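Local coordinates for uncharacterized protein YLR301W (Saccharomyces cerevisiae, PDB 3RBY) that is of unknown function and not essential, but interacts with the protein HRR25 and may interact with SEC72, at residues F49-A54 / L209-E214; N18-T23 / R37-P42; N69-Q74 / T99-D104; G106-T111 / W130-P135. All blocks are in the same frame, centred on the assembly; numbering follows the deposited sequence.

Interaction 1 of 4, residues F49-A54 / L209-E214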
loop_
_atom_site.group_PDB
_atom_site.type_symbol
_atom_site.label_atom_id
_atom_site.label_comp_id
_atom_site.label_asym_id
_atom_site.label_seq_id
_atom_site.Cartn_x
_atom_site.Cartn_y
_atom_site.Cartn_z
ATOM N N PHE A 49 -21.997 9.663 -11.879
ATOM C CA PHE A 49 -20.750 10.362 -11.536
ATOM C C PHE A 49 -19.893 9.496 -10.614
ATOM O O PHE A 49 -19.895 9.696 -9.395
ATOM C CB PHE A 49 -21.073 11.671 -10.822
ATOM C CG PHE A 49 -19.880 12.552 -10.611
ATOM C CD1 PHE A 49 -19.196 13.070 -11.700
ATOM C CD2 PHE A 49 -19.448 12.870 -9.329
ATOM C CE1 PHE A 49 -18.089 13.884 -11.520
ATOM C CE2 PHE A 49 -18.346 13.692 -9.135
ATOM C CZ PHE A 49 -17.662 14.201 -10.232
ATOM N N PRO A 50 -19.222 8.514 -11.211
ATOM C CA PRO A 50 -18.494 7.476 -10.474
ATOM C C PRO A 50 -17.207 7.983 -9.842
ATOM O O PRO A 50 -16.136 7.427 -10.079
ATOM C CB PRO A 50 -18.172 6.445 -11.558
ATOM C CG PRO A 50 -18.103 7.238 -12.813
ATOM C CD PRO A 50 -19.129 8.326 -12.670
ATOM N N PHE A 51 -17.324 9.031 -9.037
ATOM C CA PHE A 51 -16.179 9.565 -8.304
ATOM C C PHE A 51 -16.604 9.979 -6.915
ATOM O O PHE A 51 -17.667 10.598 -6.749
ATOM C CB PHE A 51 -15.633 10.808 -9.001
ATOM C CG PHE A 51 -15.217 10.573 -10.420
ATOM C CD1 PHE A 51 -16.098 10.811 -11.472
ATOM C CD2 PHE A 51 -13.942 10.125 -10.707
ATOM C CE1 PHE A 51 -15.704 10.599 -12.785
ATOM C CE2 PHE A 51 -13.542 9.912 -12.014
ATOM C CZ PHE A 51 -14.424 10.143 -13.059
ATOM N N GLU A 52 -15.770 9.677 -5.928
ATOM C CA GLU A 52 -16.020 10.103 -4.561
ATOM C C GLU A 52 -15.733 11.599 -4.544
ATOM O O GLU A 52 -16.395 12.365 -3.844
ATOM C CB GLU A 52 -15.223 9.246 -3.579
ATOM C CG GLU A 52 -14.994 9.898 -2.227
ATOM C CD GLU A 52 -14.049 9.100 -1.350
ATOM O OE1 GLU A 52 -12.870 9.492 -1.235
ATOM O OE2 GLU A 52 -14.486 8.079 -0.778
ATOM N N TRP A 53 -14.738 12.004 -5.327
ATOM C CA TRP A 53 -14.344 13.404 -5.426
ATOM C C TRP A 53 -13.214 13.574 -6.439
ATOM O O TRP A 53 -12.645 12.595 -6.918
ATOM C CB TRP A 53 -13.873 13.839 -4.037
ATOM C CG TRP A 53 -13.668 15.317 -3.909
ATOM C CD1 TRP A 53 -14.334 16.298 -4.584
ATOM C CD2 TRP A 53 -12.732 15.984 -3.054
ATOM N NE1 TRP A 53 -13.872 17.533 -4.201
ATOM C CE2 TRP A 53 -12.888 17.367 -3.262
ATOM C CE3 TRP A 53 -11.778 15.544 -2.130
ATOM C CZ2 TRP A 53 -12.126 18.316 -2.584
ATOM C CZ3 TRP A 53 -11.023 16.486 -1.458
ATOM C CH2 TRP A 53 -11.201 17.856 -1.688
ATOM N N ALA A 54 -12.898 14.824 -6.760
ATOM C CA ALA A 54 -11.831 15.132 -7.707
ATOM C C ALA A 54 -11.427 16.596 -7.585
ATOM O O ALA A 54 -12.281 17.473 -7.457
ATOM C CB ALA A 54 -12.271 14.816 -9.125
ATOM N N LEU A 209 -9.495 5.012 -17.235
ATOM C CA LEU A 209 -10.690 5.734 -16.861
ATOM C C LEU A 209 -10.860 6.893 -17.841
ATOM O O LEU A 209 -9.875 7.467 -18.335
ATOM C CB LEU A 209 -10.555 6.199 -15.418
ATOM C CG LEU A 209 -11.311 7.374 -14.822
ATOM C CD1 LEU A 209 -10.798 7.537 -13.405
ATOM C CD2 LEU A 209 -11.066 8.656 -15.598
ATOM N N SER A 210 -12.113 7.189 -18.163
ATOM C CA SER A 210 -12.448 8.205 -19.150
ATOM C C SER A 210 -13.897 8.625 -18.962
ATOM O O SER A 210 -14.821 7.866 -19.253
ATOM C CB SER A 210 -12.230 7.671 -20.566
ATOM O OG SER A 210 -12.770 8.556 -21.532
ATOM N N TYR A 211 -14.083 9.840 -18.465
ATOM C CA TYR A 211 -15.396 10.344 -18.123
ATOM C C TYR A 211 -15.658 11.664 -18.835
ATOM O O TYR A 211 -14.840 12.585 -18.763
ATOM C CB TYR A 211 -15.497 10.546 -16.618
ATOM C CG TYR A 211 -16.844 11.050 -16.180
ATOM C CD1 TYR A 211 -17.135 12.402 -16.208
ATOM C CD2 TYR A 211 -17.835 10.173 -15.747
ATOM C CE1 TYR A 211 -18.367 12.878 -15.812
ATOM C CE2 TYR A 211 -19.085 10.639 -15.342
ATOM C CZ TYR A 211 -19.346 11.999 -15.379
ATOM O OH TYR A 211 -20.581 12.486 -14.974
ATOM N N GLY A 212 -16.789 11.752 -19.529
ATOM C CA GLY A 212 -17.190 13.003 -20.153
ATOM C C GLY A 212 -17.178 12.918 -21.669
ATOM O O GLY A 212 -16.537 12.038 -22.257
ATOM N N LYS A 213 -17.879 13.837 -22.321
ATOM C CA LYS A 213 -18.038 13.720 -23.760
ATOM C C LYS A 213 -17.007 14.507 -24.575
ATOM O O LYS A 213 -16.916 14.332 -25.802
ATOM C CB LYS A 213 -19.475 14.060 -24.174
ATOM C CG LYS A 213 -20.076 15.242 -23.432
ATOM C CD LYS A 213 -21.183 15.871 -24.266
ATOM C CE LYS A 213 -22.041 16.796 -23.434
ATOM N NZ LYS A 213 -23.308 17.065 -24.165
ATOM N N GLU A 214 -16.207 15.337 -23.905
ATOM C CA GLU A 214 -15.192 16.129 -24.610
ATOM C C GLU A 214 -13.749 15.634 -24.416
ATOM O O GLU A 214 -12.775 16.351 -24.709
ATOM C CB GLU A 214 -15.311 17.590 -24.210
ATOM C CG GLU A 214 -16.726 18.104 -24.266
ATOM C CD GLU A 214 -16.792 19.616 -24.339
ATOM O OE1 GLU A 214 -16.408 20.200 -25.382
ATOM O OE2 GLU A 214 -17.214 20.218 -23.339
#

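Interaction 2 of 4, residues N18-T23 / R37-P42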
loop_
_atom_site.group_PDB
_atom_site.type_symbol
_atom_site.label_atom_id
_atom_site.label_comp_id
_atom_site.label_asym_id
_atom_site.label_seq_id
_atom_site.Cartn_x
_atom_site.Cartn_y
_atom_site.Cartn_z
ATOM N N ASN A 18 -11.963 3.107 5.642
ATOM C CA ASN A 18 -12.390 2.297 4.508
ATOM C C ASN A 18 -11.680 2.843 3.278
ATOM O O ASN A 18 -11.014 3.878 3.350
ATOM C CB ASN A 18 -13.903 2.408 4.312
ATOM C CG ASN A 18 -14.458 1.350 3.356
ATOM O OD1 ASN A 18 -15.630 1.408 2.972
ATOM N ND2 ASN A 18 -13.626 0.375 2.977
ATOM N N GLU A 19 -11.810 2.167 2.147
ATOM C CA GLU A 19 -11.271 2.719 0.912
ATOM C C GLU A 19 -12.153 2.273 -0.245
ATOM O O GLU A 19 -12.013 1.146 -0.735
ATOM C CB GLU A 19 -9.798 2.311 0.695
ATOM C CG GLU A 19 -9.181 2.839 -0.599
ATOM C CD GLU A 19 -9.311 4.355 -0.709
ATOM O OE1 GLU A 19 -8.458 5.067 -0.131
ATOM O OE2 GLU A 19 -10.281 4.829 -1.346
ATOM N N ARG A 20 -13.053 3.162 -0.683
ATOM C CA ARG A 20 -14.007 2.823 -1.747
ATOM C C ARG A 20 -13.525 3.223 -3.144
ATOM O O ARG A 20 -14.219 2.986 -4.147
ATOM C CB ARG A 20 -15.405 3.430 -1.464
ATOM C CG ARG A 20 -16.107 2.887 -0.190
ATOM C CD ARG A 20 -17.643 3.131 -0.193
ATOM N NE ARG A 20 -18.259 2.618 -1.424
ATOM C CZ ARG A 20 -18.929 3.369 -2.299
ATOM N NH1 ARG A 20 -19.425 2.827 -3.410
ATOM N NH2 ARG A 20 -19.111 4.663 -2.059
ATOM N N THR A 21 -12.333 3.815 -3.222
ATOM C CA THR A 21 -11.854 4.389 -4.487
ATOM C C THR A 21 -10.555 3.764 -4.978
ATOM O O THR A 21 -9.849 3.092 -4.206
ATOM C CB THR A 21 -11.538 5.879 -4.321
ATOM O OG1 THR A 21 -10.338 6.018 -3.549
ATOM C CG2 THR A 21 -12.662 6.610 -3.603
ATOM N N PHE A 22 -10.182 4.115 -6.205
ATOM C CA PHE A 22 -8.860 3.833 -6.749
ATOM C C PHE A 22 -8.193 5.195 -6.974
ATOM O O PHE A 22 -7.960 5.604 -8.111
ATOM C CB PHE A 22 -8.965 3.065 -8.064
ATOM C CG PHE A 22 -7.641 2.811 -8.726
ATOM C CD1 PHE A 22 -7.579 2.387 -10.042
ATOM C CD2 PHE A 22 -6.458 2.997 -8.031
ATOM C CE1 PHE A 22 -6.362 2.153 -10.654
ATOM C CE2 PHE A 22 -5.238 2.764 -8.637
ATOM C CZ PHE A 22 -5.190 2.342 -9.950
ATOM N N THR A 23 -7.905 5.896 -5.877
ATOM C CA THR A 23 -7.405 7.253 -5.908
ATOM C C THR A 23 -5.890 7.323 -6.157
ATOM O O THR A 23 -5.090 6.638 -5.497
ATOM C CB THR A 23 -7.733 7.970 -4.597
ATOM O OG1 THR A 23 -9.142 8.180 -4.531
ATOM C CG2 THR A 23 -6.998 9.334 -4.506
ATOM N N ARG A 37 -10.566 10.413 -7.939
ATOM C CA ARG A 37 -10.991 9.432 -6.924
ATOM C C ARG A 37 -12.177 8.566 -7.366
ATOM O O ARG A 37 -13.209 8.511 -6.694
ATOM C CB ARG A 37 -11.253 10.142 -5.586
ATOM C CG ARG A 37 -10.104 11.140 -5.239
ATOM C CD ARG A 37 -10.054 11.613 -3.780
ATOM N NE ARG A 37 -8.784 12.289 -3.529
ATOM C CZ ARG A 37 -8.361 12.753 -2.354
ATOM N NH1 ARG A 37 -9.112 12.636 -1.269
ATOM N NH2 ARG A 37 -7.163 13.332 -2.268
ATOM N N PRO A 38 -12.019 7.863 -8.497
ATOM C CA PRO A 38 -13.116 7.034 -9.024
ATOM C C PRO A 38 -13.453 5.921 -8.039
ATOM O O PRO A 38 -12.531 5.343 -7.466
ATOM C CB PRO A 38 -12.517 6.440 -10.307
ATOM C CG PRO A 38 -11.035 6.398 -10.034
ATOM C CD PRO A 38 -10.732 7.586 -9.159
ATOM N N PHE A 39 -14.736 5.641 -7.818
ATOM C CA PHE A 39 -15.128 4.467 -7.026
ATOM C C PHE A 39 -14.706 3.184 -7.729
ATOM O O PHE A 39 -14.668 3.136 -8.970
ATOM C CB PHE A 39 -16.643 4.419 -6.849
ATOM C CG PHE A 39 -17.192 5.526 -6.018
ATOM C CD1 PHE A 39 -18.049 6.467 -6.572
ATOM C CD2 PHE A 39 -16.853 5.627 -4.674
ATOM C CE1 PHE A 39 -18.567 7.489 -5.781
ATOM C CE2 PHE A 39 -17.351 6.639 -3.882
ATOM C CZ PHE A 39 -18.211 7.572 -4.425
ATOM N N VAL A 40 -14.408 2.143 -6.949
ATOM C CA VAL A 40 -14.067 0.839 -7.533
ATOM C C VAL A 40 -15.340 0.070 -7.872
ATOM O O VAL A 40 -15.463 -0.513 -8.967
ATOM C CB VAL A 40 -13.208 -0.015 -6.596
ATOM C CG1 VAL A 40 -12.996 -1.387 -7.205
ATOM C CG2 VAL A 40 -11.860 0.675 -6.332
ATOM N N LYS A 41 -16.271 0.077 -6.917
ATOM C CA LYS A 41 -17.577 -0.549 -7.079
ATOM C C LYS A 41 -18.712 0.456 -6.838
ATOM O O LYS A 41 -19.354 0.458 -5.779
ATOM C CB LYS A 41 -17.703 -1.761 -6.158
ATOM C CG LYS A 41 -16.756 -2.903 -6.517
ATOM C CD LYS A 41 -16.990 -4.121 -5.627
ATOM C CE LYS A 41 -15.659 -4.737 -5.188
ATOM N NZ LYS A 41 -15.822 -5.755 -4.102
ATOM N N PRO A 42 -18.950 1.310 -7.827
ATOM C CA PRO A 42 -19.994 2.332 -7.724
ATOM C C PRO A 42 -21.392 1.724 -7.772
ATOM O O PRO A 42 -21.627 0.774 -8.517
ATOM C CB PRO A 42 -19.756 3.194 -8.965
ATOM C CG PRO A 42 -19.138 2.266 -9.945
ATOM C CD PRO A 42 -18.282 1.332 -9.140
HETATM O O HOH W 1 -16.458 1.045 -4.492
#

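Interaction 3 of 4, residues N69-Q74 / T99-D104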
loop_
_atom_site.group_PDB
_atom_site.type_symbol
_atom_site.label_atom_id
_atom_site.label_comp_id
_atom_site.label_asym_id
_atom_site.label_seq_id
_atom_site.Cartn_x
_atom_site.Cartn_y
_atom_site.Cartn_z
ATOM N N ASN A 69 11.032 17.374 9.937
ATOM C CA ASN A 69 11.042 16.075 10.611
ATOM C C ASN A 69 10.116 15.041 9.975
ATOM O O ASN A 69 9.761 14.047 10.612
ATOM C CB ASN A 69 10.718 16.234 12.103
ATOM C CG ASN A 69 9.597 17.228 12.362
ATOM O OD1 ASN A 69 9.501 18.274 11.718
ATOM N ND2 ASN A 69 8.745 16.903 13.323
ATOM N N GLY A 70 9.752 15.270 8.715
ATOM C CA GLY A 70 8.777 14.440 8.026
ATOM C C GLY A 70 7.408 15.098 8.052
ATOM O O GLY A 70 6.469 14.641 7.379
ATOM N N VAL A 71 7.304 16.173 8.839
ATOM C CA VAL A 71 6.086 16.971 8.915
ATOM C C VAL A 71 6.118 18.129 7.901
ATOM O O VAL A 71 7.014 18.991 7.953
ATOM C CB VAL A 71 5.877 17.529 10.333
ATOM C CG1 VAL A 71 4.485 18.149 10.470
ATOM C CG2 VAL A 71 6.071 16.424 11.346
ATOM N N VAL A 72 5.157 18.134 6.976
ATOM C CA VAL A 72 4.978 19.268 6.088
ATOM C C VAL A 72 3.506 19.662 6.042
ATOM O O VAL A 72 2.617 18.836 6.232
ATOM C CB VAL A 72 5.579 19.023 4.672
ATOM C CG1 VAL A 72 6.389 17.741 4.644
ATOM C CG2 VAL A 72 4.506 19.032 3.592
ATOM N N THR A 73 3.257 20.947 5.824
ATOM C CA THR A 73 1.901 21.467 5.830
ATOM C C THR A 73 1.519 21.837 4.422
ATOM O O THR A 73 2.339 22.327 3.644
ATOM C CB THR A 73 1.767 22.721 6.718
ATOM O OG1 THR A 73 2.726 23.713 6.303
ATOM C CG2 THR A 73 1.992 22.354 8.184
ATOM N N GLN A 74 0.265 21.613 4.087
ATOM C CA GLN A 74 -0.180 21.984 2.770
ATOM C C GLN A 74 -1.531 22.644 2.909
ATOM O O GLN A 74 -2.485 22.057 3.442
ATOM C CB GLN A 74 -0.232 20.755 1.854
ATOM C CG GLN A 74 1.122 20.074 1.685
ATOM C CD GLN A 74 1.153 19.147 0.475
ATOM O OE1 GLN A 74 0.845 19.564 -0.641
ATOM N NE2 GLN A 74 1.494 17.876 0.698
ATOM N N THR A 99 -1.941 18.516 7.149
ATOM C CA THR A 99 -0.627 18.181 7.665
ATOM C C THR A 99 -0.234 16.800 7.161
ATOM O O THR A 99 -1.045 15.868 7.188
ATOM C CB THR A 99 -0.630 18.171 9.204
ATOM O OG1 THR A 99 -0.957 19.480 9.689
ATOM C CG2 THR A 99 0.731 17.771 9.741
ATOM N N TRP A 100 1.018 16.668 6.730
ATOM C CA TRP A 100 1.531 15.433 6.156
ATOM C C TRP A 100 2.730 14.920 6.947
ATOM O O TRP A 100 3.688 15.644 7.182
ATOM C CB TRP A 100 1.932 15.686 4.706
ATOM C CG TRP A 100 0.762 16.097 3.868
ATOM C CD1 TRP A 100 0.079 17.284 3.934
ATOM C CD2 TRP A 100 0.124 15.321 2.838
ATOM N NE1 TRP A 100 -0.937 17.292 3.003
ATOM C CE2 TRP A 100 -0.936 16.101 2.322
ATOM C CE3 TRP A 100 0.350 14.048 2.299
ATOM C CZ2 TRP A 100 -1.773 15.646 1.292
ATOM C CZ3 TRP A 100 -0.485 13.597 1.274
ATOM C CH2 TRP A 100 -1.531 14.399 0.784
ATOM N N LYS A 101 2.676 13.661 7.350
ATOM C CA LYS A 101 3.719 13.088 8.190
ATOM C C LYS A 101 4.233 11.784 7.581
ATOM O O LYS A 101 3.473 10.813 7.469
ATOM C CB LYS A 101 3.175 12.817 9.602
ATOM C CG LYS A 101 2.783 14.055 10.432
ATOM C CD LYS A 101 1.617 13.727 11.398
ATOM C CE LYS A 101 1.767 14.367 12.789
ATOM N NZ LYS A 101 2.668 13.576 13.704
ATOM N N ASN A 102 5.507 11.770 7.179
ATOM C CA ASN A 102 6.164 10.558 6.691
ATOM C C ASN A 102 6.298 9.501 7.787
ATOM O O ASN A 102 6.707 9.822 8.911
ATOM C CB ASN A 102 7.567 10.870 6.139
ATOM C CG ASN A 102 7.534 11.684 4.852
ATOM O OD1 ASN A 102 6.614 11.559 4.036
ATOM N ND2 ASN A 102 8.547 12.522 4.660
ATOM N N TRP A 103 5.953 8.248 7.479
ATOM C CA TRP A 103 6.218 7.154 8.422
ATOM C C TRP A 103 7.474 6.405 8.026
ATOM O O TRP A 103 7.919 6.500 6.879
ATOM C CB TRP A 103 5.054 6.174 8.468
ATOM C CG TRP A 103 3.845 6.722 9.101
ATOM C CD1 TRP A 103 3.703 7.956 9.654
ATOM C CD2 TRP A 103 2.573 6.064 9.243
ATOM N NE1 TRP A 103 2.423 8.110 10.140
ATOM C CE2 TRP A 103 1.710 6.963 9.901
ATOM C CE3 TRP A 103 2.085 4.804 8.880
ATOM C CZ2 TRP A 103 0.380 6.642 10.201
ATOM C CZ3 TRP A 103 0.766 4.483 9.184
ATOM C CH2 TRP A 103 -0.070 5.399 9.838
ATOM N N ASP A 104 8.039 5.648 8.963
ATOM C CA ASP A 104 9.205 4.823 8.647
ATOM C C ASP A 104 8.920 3.856 7.486
ATOM O O ASP A 104 9.830 3.474 6.745
ATOM C CB ASP A 104 9.644 4.021 9.876
ATOM C CG ASP A 104 10.127 4.901 11.024
ATOM O OD1 ASP A 104 10.247 4.366 12.148
ATOM O OD2 ASP A 104 10.384 6.110 10.814
#

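Interaction 4 of 4, residues G106-T111 / W130-P135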
loop_
_atom_site.group_PDB
_atom_site.type_symbol
_atom_site.label_atom_id
_atom_site.label_comp_id
_atom_site.label_asym_id
_atom_site.label_seq_id
_atom_site.Cartn_x
_atom_site.Cartn_y
_atom_site.Cartn_z
ATOM N N GLY A 106 7.556 4.431 4.833
ATOM C CA GLY A 106 7.650 5.135 3.563
ATOM C C GLY A 106 6.293 5.566 3.018
ATOM O O GLY A 106 6.220 6.196 1.952
ATOM N N CYS A 107 5.222 5.203 3.727
ATOM C CA CYS A 107 3.901 5.792 3.489
ATOM C C CYS A 107 3.801 7.144 4.179
ATOM O O CYS A 107 4.696 7.524 4.950
ATOM C CB CYS A 107 2.787 4.887 4.029
ATOM S SG CYS A 107 2.482 3.466 2.983
ATOM N N VAL A 108 2.696 7.846 3.927
ATOM C CA VAL A 108 2.541 9.223 4.378
ATOM C C VAL A 108 1.141 9.452 4.924
ATOM O O VAL A 108 0.139 9.284 4.203
ATOM C CB VAL A 108 2.772 10.233 3.233
ATOM C CG1 VAL A 108 2.738 11.678 3.769
ATOM C CG2 VAL A 108 4.089 9.954 2.511
ATOM N N GLU A 109 1.065 9.847 6.191
ATOM C CA GLU A 109 -0.233 10.134 6.803
ATOM C C GLU A 109 -0.640 11.591 6.548
ATOM O O GLU A 109 0.063 12.525 6.977
ATOM C CB GLU A 109 -0.191 9.870 8.318
ATOM C CG GLU A 109 -1.477 10.298 9.050
ATOM C CD GLU A 109 -1.324 10.303 10.564
ATOM O OE1 GLU A 109 -1.918 9.422 11.222
ATOM O OE2 GLU A 109 -0.622 11.196 11.096
ATOM N N GLU A 110 -1.768 11.784 5.864
ATOM C CA GLU A 110 -2.344 13.121 5.716
ATOM C C GLU A 110 -3.483 13.300 6.720
ATOM O O GLU A 110 -4.389 12.468 6.792
ATOM C CB GLU A 110 -2.882 13.351 4.296
ATOM C CG GLU A 110 -3.671 14.648 4.146
ATOM C CD GLU A 110 -4.542 14.680 2.894
ATOM O OE1 GLU A 110 -4.576 13.671 2.142
ATOM O OE2 GLU A 110 -5.206 15.718 2.663
ATOM N N THR A 111 -3.441 14.386 7.489
ATOM C CA THR A 111 -4.510 14.683 8.437
ATOM C C THR A 111 -4.994 16.115 8.273
ATOM O O THR A 111 -4.292 16.957 7.694
ATOM C CB THR A 111 -4.052 14.496 9.891
ATOM O OG1 THR A 111 -2.910 15.330 10.142
ATOM C CG2 THR A 111 -3.697 13.047 10.138
ATOM N N TRP A 130 -1.353 7.414 2.515
ATOM C CA TRP A 130 -0.869 7.454 1.139
ATOM C C TRP A 130 0.355 6.596 0.901
ATOM O O TRP A 130 1.319 6.629 1.679
ATOM C CB TRP A 130 -0.541 8.891 0.697
ATOM C CG TRP A 130 -1.724 9.783 0.696
ATOM C CD1 TRP A 130 -2.158 10.567 1.729
ATOM C CD2 TRP A 130 -2.660 9.972 -0.376
ATOM N NE1 TRP A 130 -3.299 11.243 1.359
ATOM C CE2 TRP A 130 -3.633 10.896 0.077
ATOM C CE3 TRP A 130 -2.767 9.461 -1.675
ATOM C CZ2 TRP A 130 -4.696 11.316 -0.723
ATOM C CZ3 TRP A 130 -3.822 9.871 -2.464
ATOM C CH2 TRP A 130 -4.771 10.797 -1.990
ATOM N N GLN A 131 0.309 5.871 -0.217
ATOM C CA GLN A 131 1.408 5.042 -0.655
ATOM C C GLN A 131 2.121 5.668 -1.867
ATOM O O GLN A 131 1.550 5.751 -2.960
ATOM C CB GLN A 131 0.898 3.649 -1.030
ATOM C CG GLN A 131 2.001 2.770 -1.604
ATOM C CD GLN A 131 3.022 2.384 -0.549
ATOM O OE1 GLN A 131 2.720 1.580 0.344
ATOM N NE2 GLN A 131 4.228 2.962 -0.629
ATOM N N PRO A 132 3.366 6.126 -1.673
ATOM C CA PRO A 132 4.155 6.568 -2.828
ATOM C C PRO A 132 4.453 5.366 -3.697
ATOM O O PRO A 132 4.813 4.280 -3.199
ATOM C CB PRO A 132 5.461 7.090 -2.203
ATOM C CG PRO A 132 5.112 7.347 -0.739
ATOM C CD PRO A 132 4.071 6.322 -0.392
ATOM N N VAL A 133 4.342 5.576 -4.997
ATOM C CA VAL A 133 4.425 4.505 -5.962
ATOM C C VAL A 133 5.409 4.947 -7.070
ATOM O O VAL A 133 5.705 6.145 -7.201
ATOM C CB VAL A 133 2.969 4.181 -6.420
ATOM C CG1 VAL A 133 2.706 4.542 -7.864
ATOM C CG2 VAL A 133 2.599 2.736 -6.102
ATOM N N ASP A 134 5.948 4.004 -7.836
ATOM C CA ASP A 134 6.992 4.330 -8.814
ATOM C C ASP A 134 6.359 4.582 -10.174
ATOM O O ASP A 134 5.909 3.640 -10.843
ATOM C CB ASP A 134 8.026 3.205 -8.910
ATOM C CG ASP A 134 9.096 3.468 -9.976
ATOM O OD1 ASP A 134 8.884 4.343 -10.845
ATOM O OD2 ASP A 134 10.149 2.789 -9.954
ATOM N N PRO A 135 6.317 5.860 -10.585
ATOM C CA PRO A 135 5.567 6.287 -11.776
ATOM C C PRO A 135 6.161 5.772 -13.068
ATOM O O PRO A 135 5.502 5.829 -14.104
ATOM C CB PRO A 135 5.653 7.825 -11.728
ATOM C CG PRO A 135 6.805 8.129 -10.838
ATOM C CD PRO A 135 6.851 7.008 -9.829
#

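Interaction 1 of 4, residues F49-A54 / L209-E214
Tyr211 receives two phenylalanines on its ring. Phe51 points its edge at the face of the tyrosine. The planes stand at 82° and the centroids are 5.3 Å apart. Phe51 CE1 leads and comes within 3.6 Å of Tyr211 CG, over the rim of the ring and not its middle. The neighbouring CZ rests against Tyr211 CB. Phe49 makes a second, offset edge-to-face pair farther out, with centroids 5.7 Å apart. Its CD1 lies 3.6 Å from Tyr211 OH, which sits at the edge of the Phe49 ring. That hydroxyl also hydrogen-bonds to the backbone O of Ser48, and this bond fixes the outer end of the tyrosine. Between the two phenylalanines comes Pro50, the centre of an inverse gamma turn closed by Phe51 N to Phe49 O, 2.7 Å. Its CD reaches 3.5 Å from Tyr211 CE2. The two phenylalanines leave the turn differently: Phe49 carries CG opposite its backbone N (chi1 -171°), while Phe51 carries CG opposite its carbonyl carbon (chi1 -58°). On the other side of CZ, Phe51 CE2 meets Leu209 CD1 at 3.9 Å. The contact packs the turn leading into strand 51-57, in the larger sheet, against strand 205-211, an outermost strand of the smaller sheet. An aromatic cluster of Phe49, Phe51 and Tyr211 thus joins the two antiparallel sheets of the chain.

Interaction 2 of 4, residues N18-T23 / R37-P42
Arg20 lays its guanidinium flat on the ring of Phe39, with the planes 26° apart and the centres 4.5 Å apart. NH2 is the leading atom, 3.2 Å from Phe39 CE2. A bend in the arginine chain at chi3 (53°) turns the group back over the phenylalanine. NH1 gives a weak bond to Lys41 O, but its stronger partner is Glu46, through a salt bridge. The backbones are tied beside this stack. Val40 N donates to Arg20 O at 2.9 Å, and Phe22 N donates to Pro38 O, also at 2.9 Å. The two bonds flank a single beta bridge between Thr21 and Phe39. A water gives a hydrogen to Arg20 O and takes one from Lys41 N at 2.6 Å. Farther along, Thr23 OG1 packs on the aliphatic part of Arg37, 3.1 Å from CB. The same hydroxyl donates to Thr21 OG1, which donates in turn to Glu19 OE2 at 2.5 Å. Thr21 N also donates to that oxygen, so two bonds grip it. The extended Arg37 chain carries its guanidinium on to Glu128. Asn146 of the second subunit packs on Phe22 and Val40. The loop between strands 4-12 and 24-27 is thus held along the end of strand 33-38. Strand 51-57 flanks that strand, and Arg8 of strand 4-12 touches both threonines.

Interaction 3 of 4, residues N69-Q74 / T99-D104
Gln74 lies over one face of the Trp100 indole. Its NE2 is 3.4 Å from both CE2 and NE1, nearer the rim than the middle. NE2 and NE1 are both donors, so they pack without bonding; the amide plane is tilted 37° from the ring. The glutamine carries CG opposite its carbonyl carbon (chi1 -60°) and runs extended from there across the indole. In the backbone, Trp100 and Val72 form a hydrogen-bonded antiparallel pair: Trp100 N reaches Val72 O at 2.7 Å, and Val72 N reaches Trp100 O at 2.9 Å. This is the meeting of neighbouring strands 71-76 and 96-102 in the large antiparallel sheet. On the other face of the sheet, Val71 CG1 touches Thr99 CG2 at 3.8 Å, and Val71 CG2 lies alongside Lys101 CG. At the strand end, Asn102 N donates to Gly70 O at 3.0 Å. Farther out, Thr98 OG1 bonds both Trp100 NE1 and Gln74 O.

Interaction 4 of 4, residues G106-T111 / W130-P135
The Trp130 indole meets segment 106-111 at its edge, and Trp100 of the next-but-one strand stacks on the ring. Trp130 NE1 donates to Glu110 OE1 at 2.9 Å. OE1 accepts on its anti lone pair and lies 17° out of the indole plane. The two side chains run alongside, their flat groups 27° apart. An extended glutamate, with CG opposite the backbone N (chi1 172°), brings the carboxylate to that edge. Glu128 OE1 also lies near Glu110 OE1, and this closeness may raise the pKa of one of the two. Val108 O lies in the ring plane, at the edge near CD1, and accepts from Trp130 N at 2.9 Å. Val108 N donates back to Trp130 O at 2.9 Å. Beyond the pair, Cys107 SG packs 3.3 Å from Gln131 OE1. Gln131 NE2 turns to Pro132 O at 2.9 Å. Pro132 CG rests against Gly106 O. The arrangement is a hydrogen-bonded antiparallel pair at the open end of the beta hairpin formed by strands 108-114 and 124-132.

Overall arrangement
All four interactions reach the ten-stranded antiparallel sheet. Interactions 2 to 4, which also touch the second subunit, tie loops and strands within it, while interaction 1 joins it to the seven-stranded sheet through strand 205-211. Interaction 2 comes first in the chain; interactions 3 and 4 follow between the two segments of interaction 1. Interactions 1 and 2 touch, with centres about 12 Å apart, where strands 33-38 and 51-57 pair. Interactions 3 and 4 touch, with centres about 10 Å apart, where strands 96-102 and 108-114 pair. Trp130 packs on Arg37 and Thr23, joining interactions 4 and 2. The centres of interactions 1 and 3 lie about 30 Å apart, on opposite sides of the chain's centre.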